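Local coordinates for protein mosquitocidal toxin (Lysinibacillus sphaericus, PDB 2VSE) that kills mosquito larvae as a holotoxin, probably by pairing an ADP-ribosyltransferase with ricin-B-like lectin domains that are expected to bind carbohydrate, at residues N569-A574 with Y782-F787; Y581-K586 with I673-Q678; Q646-F651 with N685-L690. One frame throughout, in Å; residues are numbered along the deposited sequence.

In the fold
The three contacts show how one beta-trefoil is closed within itself and then docked on the next. Interactions 2 and 3 both lie in the trefoil that contains 560-692: interaction 2 joins two hairpins of its cap sheet, and interaction 3 brings the last strand back to the loop 646-651. Their centres are about 17 Å apart, and Trp688 connects them, its CH2 lying 3.5 Å from CD2 of Leu675. Interaction 1 joins this trefoil to the one that holds 780-786, with its centre about 12 Å from that of interaction 3; there Tyr689 stacks with Phe787 and touches Gln570. Strand pairing links it to interaction 2, where Ile573 O lies 2.9 Å from Lys586 N.

Interaction 1: residues N569-A574 with Y782-F787; sequences NQDLIA and YVEYNF
Gln570 meets Tyr785 and Phe787 across the boundary between two trefoil domains, its side chain making the direct hydrogen bonds from a type I turn (Asn569 to Leu572). CB starts toward the other segment, and beyond CG the chain runs extended (chi2 -178°), carrying the amide to the opposing backbone. At the tip CD lies in the plane of the Phe787 ring, at its edge, with the amide turned 44° from that ring. Gln570 OE1 offers an in-plane lone pair to Phe787 N at 2.8 Å, a nearly straight bond of 170°. Gln570 NE2 gives a more bent bond to Tyr785 O at 3.0 Å. Both halves of the amide are thus engaged by backbone groups two residues apart, which fixes its rotation.

Water enters beside this grip: one molecule accepts from Gln570 N and Asn786 ND2, while Asn786 OD1 is bonded to Lys789 N; another donates to Asp571 OD1 and Glu784 OE1. Those two carboxylate oxygens are 4.3 Å apart, but Arg795 forms salt bridges with both residues, and Tyr590 bonds the second oxygen of Glu784. The chemistry implies a polar, partly hydrated domain interface, in which one amide bonds the backbone directly, as acceptor and donor, and an arginine probably offsets the paired acids.

Interaction 2: residues Y581-K586 with I673-Q678; sequences YTIATK and IPLKAQ
Leu675 N donates to Ile583 O across the pairing of 581-586 with 673-678, a 3.0 Å bond lying in the carbonyl plane. A second backbone bond runs the other way, from Thr585 N to Ile673 O at 3.1 Å. Between them Ala584 faces Pro674 in an antiparallel non-hydrogen-bonded pair, their CA atoms only 4.0 Å apart and their side chains diverging. The CA of Pro674 adds a CA-H...O contact to Ile583 O, so that Ile583 O meets both Pro674 and Leu675.

Outward from the backbone, Ala584 CB rests against Ile673 O. Thr585 and Ile673 lie side by side and point the same way, with OG1 of Thr585 3.4 Å from CG1 of Ile673; the threonine hydroxyl finds its polar partner in the carbonyl of Ile670. Leu675 divides its two methyls: CD1 meets Ile583 CG2 at 3.8 Å, while CD2 touches Thr585 CG2 at 3.7 Å. Setting CG beside its own backbone N (chi1 -47°) lets the leucine fork reach back over the opposing strand. Trp688 packs against both Thr585 and Leu675, and Leu619 against Ile583, which places the buried Ile583, Thr585 and Leu675 in the domain interior.

Antiparallel pairing of this kind, in which the hairpin 572-587 meets the strand 673-679 of another hairpin, is characteristic of the hairpin cap of a beta-trefoil, the fold of ricin-B-type lectin domains.

Interaction 3: residues Q646-F651 with N685-L690; sequences QTDGSF and NQKWYL
Phe651 and Trp688 form a single antiparallel hydrogen-bonded bridge, CA atoms 5.2 Å apart, where the loop 646-651 meets the start of strand 688-692. Phe651 N donates to Trp688 O at 2.7 Å, and Trp688 N returns a bond to Phe651 O at 2.8 Å. Before the bridge the loop folds into a type I turn from Gln646 to Gly649, overlapped by an Asx turn in which Asp648 OD1 accepts from Ser650 N.

This bridge brings together strands 651-655 and 688-692, the outermost two of a six-stranded antiparallel sheet, as expected where the barrel of a beta-trefoil closes.

Asp648 is gripped on both carboxylate oxygens. Asp648 OD1 also accepts from Ser650 OG on its syn lone pair, at 2.6 Å, while Asp648 OD2 receives the salt bridge from Lys687 NZ at 2.8 Å, met from above the carboxylate plane. A bend at chi3 (58°) turns the lysine tip to the acid, and CE of Lys687 passes 3.3 Å from Ser650 OG; Asn684 holds the same ammonium. Tyr689 lays one ring face under Ser650 CB, and its hydroxyl donates to Asp648 O from well above the carbonyl plane. Leu690 CD1 sits over a face of Phe651, 4.0 Å from the ring centroid and offset toward the rim.

Interaction 1: residues N569-A574 with Y782-F787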
ATOM      1  N   ASN A 569      10.870  26.604  -7.877  1.00 47.73           N
ATOM      2  CA  ASN A 569      11.388  27.510  -6.864  1.00 47.79           C
ATOM      3  C   ASN A 569      10.457  27.540  -5.642  1.00 48.14           C
ATOM      4  O   ASN A 569       9.448  28.243  -5.632  1.00 48.57           O
ATOM      5  CB  ASN A 569      11.570  28.913  -7.458  1.00 47.27           C
ATOM      6  CG  ASN A 569      12.195  29.891  -6.479  1.00 47.32           C
ATOM      7  OD1 ASN A 569      12.420  29.572  -5.311  1.00 47.74           O
ATOM      8  ND2 ASN A 569      12.485  31.098  -6.956  1.00 47.62           N
ATOM      9  N   GLN A 570      10.807  26.791  -4.605  1.00 48.49           N
ATOM     10  CA  GLN A 570       9.923  26.647  -3.433  1.00 48.52           C
ATOM     11  C   GLN A 570       9.751  27.937  -2.639  1.00 48.60           C
ATOM     12  O   GLN A 570       8.813  28.057  -1.860  1.00 49.32           O
ATOM     13  CB  GLN A 570      10.383  25.521  -2.508  1.00 48.13           C
ATOM     14  CG  GLN A 570      10.141  24.134  -3.062  1.00 48.31           C
ATOM     15  CD  GLN A 570      10.571  23.034  -2.101  1.00 48.86           C
ATOM     16  OE1 GLN A 570      11.371  22.166  -2.448  1.00 48.56           O
ATOM     17  NE2 GLN A 570      10.038  23.065  -0.892  1.00 49.74           N
ATOM     18  N   ASP A 571      10.646  28.897  -2.834  1.00 48.17           N
ATOM     19  CA  ASP A 571      10.492  30.225  -2.245  1.00 47.84           C
ATOM     20  C   ASP A 571       9.305  30.996  -2.869  1.00 47.92           C
ATOM     21  O   ASP A 571       8.805  31.954  -2.286  1.00 48.06           O
ATOM     22  CB  ASP A 571      11.810  31.020  -2.372  1.00 47.60           C
ATOM     23  CG  ASP A 571      12.922  30.505  -1.433  1.00 47.63           C
ATOM     24  OD1 ASP A 571      12.714  29.487  -0.735  1.00 49.05           O
ATOM     25  OD2 ASP A 571      14.015  31.114  -1.380  1.00 45.71           O
ATOM     26  N   LEU A 572       8.847  30.577  -4.047  1.00 47.93           N
ATOM     27  CA  LEU A 572       7.707  31.233  -4.684  1.00 47.88           C
ATOM     28  C   LEU A 572       6.425  30.469  -4.408  1.00 48.15           C
ATOM     29  O   LEU A 572       6.354  29.245  -4.606  1.00 48.44           O
ATOM     30  CB  LEU A 572       7.925  31.399  -6.188  1.00 47.61           C
ATOM     31  CG  LEU A 572       9.102  32.294  -6.623  1.00 47.91           C
ATOM     32  CD1 LEU A 572       9.191  32.386  -8.133  1.00 47.38           C
ATOM     33  CD2 LEU A 572       9.033  33.697  -6.021  1.00 46.01           C
ATOM     34  N   ILE A 573       5.418  31.196  -3.934  1.00 48.01           N
ATOM     35  CA  ILE A 573       4.131  30.612  -3.586  1.00 47.45           C
ATOM     36  C   ILE A 573       3.002  31.330  -4.321  1.00 47.98           C
ATOM     37  O   ILE A 573       3.208  32.412  -4.871  1.00 47.69           O
ATOM     38  CB  ILE A 573       3.883  30.663  -2.061  1.00 47.49           C
ATOM     39  CG1 ILE A 573       4.202  32.055  -1.499  1.00 47.13           C
ATOM     40  CG2 ILE A 573       4.703  29.602  -1.337  1.00 45.29           C
ATOM     41  CD1 ILE A 573       3.094  33.051  -1.646  1.00 46.44           C
ATOM     42  N   ALA A 574       1.817  30.713  -4.341  1.00 48.35           N
ATOM     43  CA  ALA A 574       0.626  31.301  -4.955  1.00 48.05           C
ATOM     44  C   ALA A 574       0.087  32.397  -4.049  1.00 48.14           C
ATOM     45  O   ALA A 574      -0.300  32.149  -2.901  1.00 47.73           O
ATOM     46  CB  ALA A 574      -0.439  30.244  -5.195  1.00 47.99           C
ATOM     47  N   TYR A 782      11.703  30.128  10.321  1.00 47.75           N
ATOM     48  CA  TYR A 782      10.983  29.103   9.577  1.00 47.71           C
ATOM     49  C   TYR A 782      11.987  28.025   9.211  1.00 48.19           C
ATOM     50  O   TYR A 782      13.138  28.328   8.808  1.00 48.24           O
ATOM     51  CB  TYR A 782      10.369  29.667   8.300  1.00 47.28           C
ATOM     52  CG  TYR A 782       9.440  30.831   8.540  1.00 47.66           C
ATOM     53  CD1 TYR A 782       8.131  30.632   9.016  1.00 47.72           C
ATOM     54  CD2 TYR A 782       9.870  32.136   8.314  1.00 46.80           C
ATOM     55  CE1 TYR A 782       7.282  31.718   9.248  1.00 46.53           C
ATOM     56  CE2 TYR A 782       9.031  33.210   8.535  1.00 46.20           C
ATOM     57  CZ  TYR A 782       7.755  33.004   9.000  1.00 46.30           C
ATOM     58  OH  TYR A 782       6.949  34.100   9.185  1.00 47.85           O
ATOM     59  N   VAL A 783      11.565  26.773   9.369  1.00 47.65           N
ATOM     60  CA  VAL A 783      12.373  25.641   8.967  1.00 47.54           C
ATOM     61  C   VAL A 783      11.680  24.985   7.771  1.00 47.74           C
ATOM     62  O   VAL A 783      10.604  24.433   7.889  1.00 47.98           O
ATOM     63  CB  VAL A 783      12.598  24.687  10.168  1.00 47.67           C
ATOM     64  CG1 VAL A 783      13.460  23.517   9.794  1.00 46.55           C
ATOM     65  CG2 VAL A 783      13.226  25.448  11.328  1.00 46.53           C
ATOM     66  N   GLU A 784      12.297  25.076   6.602  1.00 48.23           N
ATOM     67  CA  GLU A 784      11.622  24.719   5.350  1.00 47.89           C
ATOM     68  C   GLU A 784      12.395  23.630   4.641  1.00 47.56           C
ATOM     69  O   GLU A 784      13.573  23.809   4.346  1.00 48.32           O
ATOM     70  CB  GLU A 784      11.502  25.949   4.443  1.00 47.31           C
ATOM     71  CG  GLU A 784      10.816  27.152   5.111  1.00 47.98           C
ATOM     72  CD  GLU A 784      10.879  28.450   4.291  1.00 48.87           C
ATOM     73  OE1 GLU A 784      11.688  28.558   3.338  1.00 49.74           O
ATOM     74  OE2 GLU A 784      10.087  29.374   4.604  1.00 49.87           O
ATOM     75  N   TYR A 785      11.738  22.503   4.383  1.00 46.80           N
ATOM     76  CA  TYR A 785      12.348  21.428   3.655  1.00 46.26           C
ATOM     77  C   TYR A 785      12.402  21.763   2.169  1.00 46.45           C
ATOM     78  O   TYR A 785      11.406  22.194   1.591  1.00 45.90           O
ATOM     79  CB  TYR A 785      11.591  20.102   3.861  1.00 46.09           C
ATOM     80  CG  TYR A 785      12.323  18.934   3.226  1.00 44.99           C
ATOM     81  CD1 TYR A 785      13.565  18.514   3.723  1.00 45.72           C
ATOM     82  CD2 TYR A 785      11.820  18.291   2.112  1.00 44.72           C
ATOM     83  CE1 TYR A 785      14.270  17.464   3.144  1.00 43.90           C
ATOM     84  CE2 TYR A 785      12.522  17.237   1.509  1.00 44.90           C
ATOM     85  CZ  TYR A 785      13.745  16.837   2.043  1.00 45.24           C
ATOM     86  OH  TYR A 785      14.447  15.801   1.489  1.00 46.63           O
ATOM     87  N   ASN A 786      13.569  21.550   1.558  1.00 46.47           N
ATOM     88  CA  ASN A 786      13.715  21.733   0.128  1.00 46.86           C
ATOM     89  C   ASN A 786      13.894  20.385  -0.563  1.00 46.90           C
ATOM     90  O   ASN A 786      14.849  19.659  -0.286  1.00 47.13           O
ATOM     91  CB  ASN A 786      14.854  22.714  -0.196  1.00 46.85           C
ATOM     92  CG  ASN A 786      14.959  23.011  -1.685  1.00 46.79           C
ATOM     93  OD1 ASN A 786      15.529  22.230  -2.442  1.00 49.31           O
ATOM     94  ND2 ASN A 786      14.391  24.126  -2.113  1.00 45.88           N
ATOM     95  N   PHE A 787      12.961  20.056  -1.449  1.00 46.90           N
ATOM     96  CA  PHE A 787      12.846  18.711  -2.006  1.00 47.33           C
ATOM     97  C   PHE A 787      13.944  18.398  -3.000  1.00 48.16           C
ATOM     98  O   PHE A 787      14.458  17.281  -3.049  1.00 48.51           O
ATOM     99  CB  PHE A 787      11.482  18.521  -2.674  1.00 46.52           C
ATOM    100  CG  PHE A 787      10.377  18.307  -1.700  1.00 46.17           C
ATOM    101  CD1 PHE A 787       9.944  17.010  -1.400  1.00 45.14           C
ATOM    102  CD2 PHE A 787       9.781  19.389  -1.056  1.00 44.43           C
ATOM    103  CE1 PHE A 787       8.937  16.799  -0.472  1.00 44.90           C
ATOM    104  CE2 PHE A 787       8.764  19.188  -0.122  1.00 45.13           C
ATOM    105  CZ  PHE A 787       8.341  17.895   0.175  1.00 45.23           C
TER
HETATM  106  O   HOH W   1      13.288  25.492  -4.331  1.00 45.16           O
HETATM  107  O   HOH W   2      11.452  27.404   0.781  1.00 53.36           O

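Interaction 2: residues Y581-K586 with I673-Q678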
ATOM      1  N   TYR A 581      -7.869  40.868  -9.425  1.00 50.40           N
ATOM      2  CA  TYR A 581      -7.898  39.833  -8.387  1.00 50.36           C
ATOM      3  C   TYR A 581      -6.980  38.669  -8.749  1.00 49.92           C
ATOM      4  O   TYR A 581      -7.219  37.527  -8.347  1.00 49.84           O
ATOM      5  CB  TYR A 581      -9.343  39.365  -8.130  1.00 50.86           C
ATOM      6  CG  TYR A 581     -10.213  40.433  -7.499  1.00 51.45           C
ATOM      7  CD1 TYR A 581     -10.290  40.570  -6.111  1.00 52.17           C
ATOM      8  CD2 TYR A 581     -10.943  41.318  -8.288  1.00 52.16           C
ATOM      9  CE1 TYR A 581     -11.080  41.562  -5.525  1.00 52.20           C
ATOM     10  CE2 TYR A 581     -11.736  42.313  -7.716  1.00 52.70           C
ATOM     11  CZ  TYR A 581     -11.800  42.430  -6.333  1.00 52.22           C
ATOM     12  OH  TYR A 581     -12.587  43.416  -5.770  1.00 51.97           O
ATOM     13  N   THR A 582      -5.920  38.966  -9.498  1.00 49.38           N
ATOM     14  CA  THR A 582      -5.137  37.907 -10.114  1.00 49.33           C
ATOM     15  C   THR A 582      -4.212  37.224  -9.108  1.00 49.24           C
ATOM     16  O   THR A 582      -3.637  37.874  -8.221  1.00 48.79           O
ATOM     17  CB  THR A 582      -4.311  38.384 -11.323  1.00 49.13           C
ATOM     18  OG1 THR A 582      -3.065  38.904 -10.863  1.00 50.00           O
ATOM     19  CG2 THR A 582      -5.060  39.444 -12.152  1.00 49.90           C
ATOM     20  N   ILE A 583      -4.082  35.910  -9.260  1.00 48.99           N
ATOM     21  CA  ILE A 583      -3.222  35.120  -8.404  1.00 49.09           C
ATOM     22  C   ILE A 583      -1.902  34.852  -9.130  1.00 49.24           C
ATOM     23  O   ILE A 583      -1.896  34.454 -10.301  1.00 49.33           O
ATOM     24  CB  ILE A 583      -3.941  33.823  -7.963  1.00 49.21           C
ATOM     25  CG1 ILE A 583      -5.214  34.185  -7.179  1.00 49.08           C
ATOM     26  CG2 ILE A 583      -3.009  32.915  -7.146  1.00 49.09           C
ATOM     27  CD1 ILE A 583      -6.177  33.028  -6.956  1.00 48.70           C
ATOM     28  N   ALA A 584      -0.788  35.092  -8.432  1.00 49.12           N
ATOM     29  CA  ALA A 584       0.544  35.014  -9.032  1.00 48.94           C
ATOM     30  C   ALA A 584       1.550  34.343  -8.107  1.00 48.99           C
ATOM     31  O   ALA A 584       1.321  34.239  -6.895  1.00 48.90           O
ATOM     32  CB  ALA A 584       1.030  36.410  -9.411  1.00 48.34           C
ATOM     33  N   THR A 585       2.668  33.899  -8.681  1.00 49.05           N
ATOM     34  CA  THR A 585       3.776  33.389  -7.885  1.00 49.23           C
ATOM     35  C   THR A 585       4.575  34.554  -7.339  1.00 49.31           C
ATOM     36  O   THR A 585       5.058  35.400  -8.093  1.00 49.58           O
ATOM     37  CB  THR A 585       4.709  32.458  -8.668  1.00 49.16           C
ATOM     38  OG1 THR A 585       5.154  33.111  -9.864  1.00 49.75           O
ATOM     39  CG2 THR A 585       3.988  31.172  -9.025  1.00 49.40           C
ATOM     40  N   LYS A 586       4.701  34.596  -6.019  1.00 49.24           N
ATOM     41  CA  LYS A 586       5.407  35.669  -5.344  1.00 49.05           C
ATOM     42  C   LYS A 586       6.274  35.154  -4.210  1.00 48.94           C
ATOM     43  O   LYS A 586       5.996  34.118  -3.600  1.00 48.97           O
ATOM     44  CB  LYS A 586       4.425  36.726  -4.832  1.00 49.14           C
ATOM     45  CG  LYS A 586       3.970  37.692  -5.918  1.00 49.30           C
ATOM     46  CD  LYS A 586       2.744  38.472  -5.492  1.00 49.98           C
ATOM     47  CE  LYS A 586       3.024  39.959  -5.352  1.00 50.54           C
ATOM     48  NZ  LYS A 586       3.893  40.268  -4.195  1.00 50.47           N
ATOM     49  N   ILE A 673       4.642  36.715 -11.618  1.00 50.41           N
ATOM     50  CA  ILE A 673       3.999  36.257 -12.858  1.00 50.56           C
ATOM     51  C   ILE A 673       2.721  35.493 -12.544  1.00 50.23           C
ATOM     52  O   ILE A 673       2.713  34.633 -11.659  1.00 50.48           O
ATOM     53  CB  ILE A 673       4.915  35.423 -13.800  1.00 50.67           C
ATOM     54  CG1 ILE A 673       5.502  34.214 -13.074  1.00 51.95           C
ATOM     55  CG2 ILE A 673       6.004  36.297 -14.426  1.00 51.05           C
ATOM     56  CD1 ILE A 673       5.491  32.959 -13.912  1.00 53.44           C
ATOM     57  N   PRO A 674       1.630  35.824 -13.253  1.00 50.07           N
ATOM     58  CA  PRO A 674       0.324  35.223 -12.996  1.00 49.81           C
ATOM     59  C   PRO A 674       0.285  33.730 -13.277  1.00 49.83           C
ATOM     60  O   PRO A 674       0.934  33.258 -14.218  1.00 49.93           O
ATOM     61  CB  PRO A 674      -0.601  35.969 -13.972  1.00 49.88           C
ATOM     62  CG  PRO A 674       0.302  36.464 -15.051  1.00 49.64           C
ATOM     63  CD  PRO A 674       1.571  36.819 -14.341  1.00 49.97           C
ATOM     64  N   LEU A 675      -0.459  33.003 -12.440  1.00 49.73           N
ATOM     65  CA  LEU A 675      -0.830  31.620 -12.708  1.00 49.63           C
ATOM     66  C   LEU A 675      -1.725  31.585 -13.942  1.00 49.63           C
ATOM     67  O   LEU A 675      -2.466  32.536 -14.214  1.00 49.73           O
ATOM     68  CB  LEU A 675      -1.579  31.006 -11.522  1.00 49.59           C
ATOM     69  CG  LEU A 675      -1.141  31.119 -10.052  1.00 49.88           C
ATOM     70  CD1 LEU A 675      -1.808  30.004  -9.239  1.00 48.95           C
ATOM     71  CD2 LEU A 675       0.365  31.079  -9.847  1.00 49.99           C
ATOM     72  N   LYS A 676      -1.640  30.493 -14.693  1.00 49.55           N
ATOM     73  CA  LYS A 676      -2.394  30.346 -15.922  1.00 49.26           C
ATOM     74  C   LYS A 676      -2.934  28.938 -15.976  1.00 49.45           C
ATOM     75  O   LYS A 676      -2.259  27.998 -15.543  1.00 49.48           O
ATOM     76  CB  LYS A 676      -1.505  30.627 -17.139  1.00 49.31           C
ATOM     77  CG  LYS A 676      -1.075  32.088 -17.300  1.00 48.93           C
ATOM     78  CD  LYS A 676      -2.252  32.978 -17.777  1.00 48.80           C
ATOM     79  CE  LYS A 676      -1.689  34.414 -18.041  1.00 48.18           C
ATOM     80  NZ  LYS A 676      -2.585  35.112 -19.051  1.00 48.97           N
ATOM     81  N   ALA A 677      -4.159  28.802 -16.482  1.00 49.47           N
ATOM     82  CA  ALA A 677      -4.759  27.499 -16.705  1.00 49.52           C
ATOM     83  C   ALA A 677      -4.173  26.949 -17.991  1.00 49.70           C
ATOM     84  O   ALA A 677      -4.060  27.671 -18.984  1.00 49.91           O
ATOM     85  CB  ALA A 677      -6.263  27.618 -16.805  1.00 49.45           C
ATOM     86  N   GLN A 678      -3.773  25.682 -17.970  1.00 49.66           N
ATOM     87  CA  GLN A 678      -3.130  25.079 -19.133  1.00 49.61           C
ATOM     88  C   GLN A 678      -3.402  23.583 -19.231  1.00 49.37           C
ATOM     89  O   GLN A 678      -3.699  22.937 -18.229  1.00 49.67           O
ATOM     90  CB  GLN A 678      -1.620  25.371 -19.128  1.00 49.59           C
ATOM     91  CG  GLN A 678      -1.019  25.620 -17.737  1.00 49.94           C
ATOM     92  CD  GLN A 678       0.504  25.626 -17.717  1.00 49.58           C
ATOM     93  OE1 GLN A 678       1.160  25.438 -18.740  1.00 50.75           O
ATOM     94  NE2 GLN A 678       1.068  25.828 -16.544  1.00 49.44           N
TER

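Interaction 3: residues Q646-F651 with N685-L690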
ATOM      1  N   GLN A 646       2.059  13.503  -7.545  1.00 47.48           N
ATOM      2  CA  GLN A 646       3.092  13.179  -8.534  1.00 47.54           C
ATOM      3  C   GLN A 646       4.184  12.324  -7.894  1.00 47.85           C
ATOM      4  O   GLN A 646       4.285  12.264  -6.673  1.00 47.97           O
ATOM      5  CB  GLN A 646       3.664  14.466  -9.138  1.00 47.42           C
ATOM      6  CG  GLN A 646       2.605  15.418  -9.736  1.00 46.37           C
ATOM      7  CD  GLN A 646       1.859  14.819 -10.929  1.00 46.29           C
ATOM      8  OE1 GLN A 646       2.436  14.619 -12.001  1.00 46.65           O
ATOM      9  NE2 GLN A 646       0.573  14.532 -10.744  1.00 44.18           N
ATOM     10  N   THR A 647       4.987  11.652  -8.714  1.00 48.16           N
ATOM     11  CA  THR A 647       5.996  10.702  -8.219  1.00 48.45           C
ATOM     12  C   THR A 647       7.090  11.372  -7.375  1.00 48.68           C
ATOM     13  O   THR A 647       7.837  10.706  -6.648  1.00 49.18           O
ATOM     14  CB  THR A 647       6.649   9.907  -9.381  1.00 48.28           C
ATOM     15  OG1 THR A 647       7.175  10.820 -10.349  1.00 48.46           O
ATOM     16  CG2 THR A 647       5.638   9.001 -10.059  1.00 47.71           C
ATOM     17  N   ASP A 648       7.185  12.687  -7.480  1.00 48.53           N
ATOM     18  CA  ASP A 648       8.216  13.421  -6.769  1.00 48.62           C
ATOM     19  C   ASP A 648       7.673  14.089  -5.497  1.00 48.46           C
ATOM     20  O   ASP A 648       8.368  14.890  -4.860  1.00 48.79           O
ATOM     21  CB  ASP A 648       8.883  14.446  -7.702  1.00 48.69           C
ATOM     22  CG  ASP A 648       7.906  15.508  -8.233  1.00 49.44           C
ATOM     23  OD1 ASP A 648       6.727  15.553  -7.815  1.00 49.51           O
ATOM     24  OD2 ASP A 648       8.335  16.320  -9.081  1.00 50.72           O
ATOM     25  N   GLY A 649       6.428  13.770  -5.151  1.00 48.21           N
ATOM     26  CA  GLY A 649       5.802  14.251  -3.913  1.00 47.96           C
ATOM     27  C   GLY A 649       4.996  15.521  -4.089  1.00 48.12           C
ATOM     28  O   GLY A 649       4.299  15.962  -3.166  1.00 48.16           O
ATOM     29  N   SER A 650       5.082  16.118  -5.272  1.00 47.97           N
ATOM     30  CA  SER A 650       4.321  17.330  -5.556  1.00 47.97           C
ATOM     31  C   SER A 650       2.910  16.976  -6.015  1.00 48.27           C
ATOM     32  O   SER A 650       2.561  15.796  -6.160  1.00 48.24           O
ATOM     33  CB  SER A 650       5.022  18.176  -6.620  1.00 47.72           C
ATOM     34  OG  SER A 650       5.010  17.520  -7.885  1.00 47.91           O
ATOM     35  N   PHE A 651       2.107  18.011  -6.252  1.00 48.41           N
ATOM     36  CA  PHE A 651       0.737  17.855  -6.721  1.00 48.51           C
ATOM     37  C   PHE A 651       0.486  18.665  -7.978  1.00 49.27           C
ATOM     38  O   PHE A 651       1.130  19.686  -8.231  1.00 49.49           O
ATOM     39  CB  PHE A 651      -0.274  18.292  -5.653  1.00 47.91           C
ATOM     40  CG  PHE A 651      -0.436  17.303  -4.538  1.00 46.99           C
ATOM     41  CD1 PHE A 651      -1.526  16.437  -4.517  1.00 45.78           C
ATOM     42  CD2 PHE A 651       0.517  17.216  -3.522  1.00 45.13           C
ATOM     43  CE1 PHE A 651      -1.669  15.507  -3.513  1.00 45.75           C
ATOM     44  CE2 PHE A 651       0.380  16.290  -2.499  1.00 45.31           C
ATOM     45  CZ  PHE A 651      -0.708  15.431  -2.492  1.00 46.36           C
ATOM     46  N   ASN A 685       6.605  23.167 -14.312  1.00 49.10           N
ATOM     47  CA  ASN A 685       5.906  24.442 -14.128  1.00 49.15           C
ATOM     48  C   ASN A 685       4.408  24.316 -13.878  1.00 49.09           C
ATOM     49  O   ASN A 685       3.697  25.314 -13.830  1.00 49.26           O
ATOM     50  CB  ASN A 685       6.157  25.372 -15.313  1.00 49.10           C
ATOM     51  CG  ASN A 685       5.887  24.713 -16.645  1.00 49.79           C
ATOM     52  OD1 ASN A 685       4.793  24.201 -16.899  1.00 50.18           O
ATOM     53  ND2 ASN A 685       6.886  24.739 -17.519  1.00 51.53           N
ATOM     54  N   GLN A 686       3.933  23.088 -13.724  1.00 49.36           N
ATOM     55  CA  GLN A 686       2.521  22.824 -13.458  1.00 49.16           C
ATOM     56  C   GLN A 686       2.337  22.151 -12.100  1.00 49.17           C
ATOM     57  O   GLN A 686       1.223  21.789 -11.713  1.00 49.21           O
ATOM     58  CB  GLN A 686       1.955  21.937 -14.556  1.00 49.17           C
ATOM     59  CG  GLN A 686       2.011  22.555 -15.937  1.00 49.09           C
ATOM     60  CD  GLN A 686       1.197  21.790 -16.938  1.00 49.17           C
ATOM     61  OE1 GLN A 686       1.302  20.569 -17.032  1.00 51.65           O
ATOM     62  NE2 GLN A 686       0.371  22.495 -17.690  1.00 48.83           N
ATOM     63  N   LYS A 687       3.436  22.005 -11.369  1.00 48.83           N
ATOM     64  CA  LYS A 687       3.443  21.184 -10.175  1.00 48.45           C
ATOM     65  C   LYS A 687       3.769  22.016  -8.942  1.00 48.50           C
ATOM     66  O   LYS A 687       4.542  22.978  -9.006  1.00 48.70           O
ATOM     67  CB  LYS A 687       4.408  20.009 -10.355  1.00 48.25           C
ATOM     68  CG  LYS A 687       3.988  19.032 -11.460  1.00 47.70           C
ATOM     69  CD  LYS A 687       5.161  18.281 -12.062  1.00 48.34           C
ATOM     70  CE  LYS A 687       5.934  17.484 -11.017  1.00 49.31           C
ATOM     71  NZ  LYS A 687       7.176  16.883 -11.577  1.00 49.05           N
ATOM     72  N   TRP A 688       3.161  21.641  -7.823  1.00 48.04           N
ATOM     73  CA  TRP A 688       3.282  22.392  -6.588  1.00 47.88           C
ATOM     74  C   TRP A 688       3.557  21.463  -5.424  1.00 47.89           C
ATOM     75  O   TRP A 688       3.004  20.363  -5.354  1.00 47.72           O
ATOM     76  CB  TRP A 688       1.997  23.174  -6.294  1.00 47.72           C
ATOM     77  CG  TRP A 688       1.520  24.096  -7.406  1.00 47.59           C
ATOM     78  CD1 TRP A 688       0.846  23.736  -8.538  1.00 47.22           C
ATOM     79  CD2 TRP A 688       1.641  25.518  -7.454  1.00 46.89           C
ATOM     80  NE1 TRP A 688       0.559  24.839  -9.293  1.00 45.81           N
ATOM     81  CE2 TRP A 688       1.038  25.949  -8.653  1.00 46.85           C
ATOM     82  CE3 TRP A 688       2.222  26.473  -6.608  1.00 47.70           C
ATOM     83  CZ2 TRP A 688       0.999  27.298  -9.032  1.00 46.90           C
ATOM     84  CZ3 TRP A 688       2.174  27.816  -6.983  1.00 46.63           C
ATOM     85  CH2 TRP A 688       1.570  28.209  -8.185  1.00 46.77           C
ATOM     86  N   TYR A 689       4.425  21.906  -4.525  1.00 47.91           N
ATOM     87  CA  TYR A 689       4.585  21.257  -3.236  1.00 48.36           C
ATOM     88  C   TYR A 689       3.667  21.974  -2.236  1.00 48.59           C
ATOM     89  O   TYR A 689       3.557  23.219  -2.256  1.00 48.33           O
ATOM     90  CB  TYR A 689       6.039  21.315  -2.761  1.00 48.37           C
ATOM     91  CG  TYR A 689       6.994  20.398  -3.496  1.00 49.81           C
ATOM     92  CD1 TYR A 689       6.854  19.018  -3.416  1.00 50.94           C
ATOM     93  CD2 TYR A 689       8.080  20.906  -4.228  1.00 50.36           C
ATOM     94  CE1 TYR A 689       7.722  18.166  -4.069  1.00 49.45           C
ATOM     95  CE2 TYR A 689       8.962  20.053  -4.877  1.00 48.95           C
ATOM     96  CZ  TYR A 689       8.764  18.683  -4.788  1.00 49.74           C
ATOM     97  OH  TYR A 689       9.611  17.789  -5.405  1.00 51.92           O
ATOM     98  N   LEU A 690       3.022  21.195  -1.370  1.00 48.40           N
ATOM     99  CA  LEU A 690       2.071  21.738  -0.403  1.00 48.79           C
ATOM    100  C   LEU A 690       2.707  21.929   0.963  1.00 48.46           C
ATOM    101  O   LEU A 690       3.262  21.001   1.521  1.00 48.50           O
ATOM    102  CB  LEU A 690       0.834  20.823  -0.272  1.00 49.11           C
ATOM    103  CG  LEU A 690      -0.047  20.625  -1.513  1.00 50.31           C
ATOM    104  CD1 LEU A 690      -1.158  19.607  -1.270  1.00 51.63           C
ATOM    105  CD2 LEU A 690      -0.651  21.934  -1.931  1.00 52.07           C
TER
HETATM  106  O   HOH W   3       3.495  18.610  -1.574  1.00 35.37           O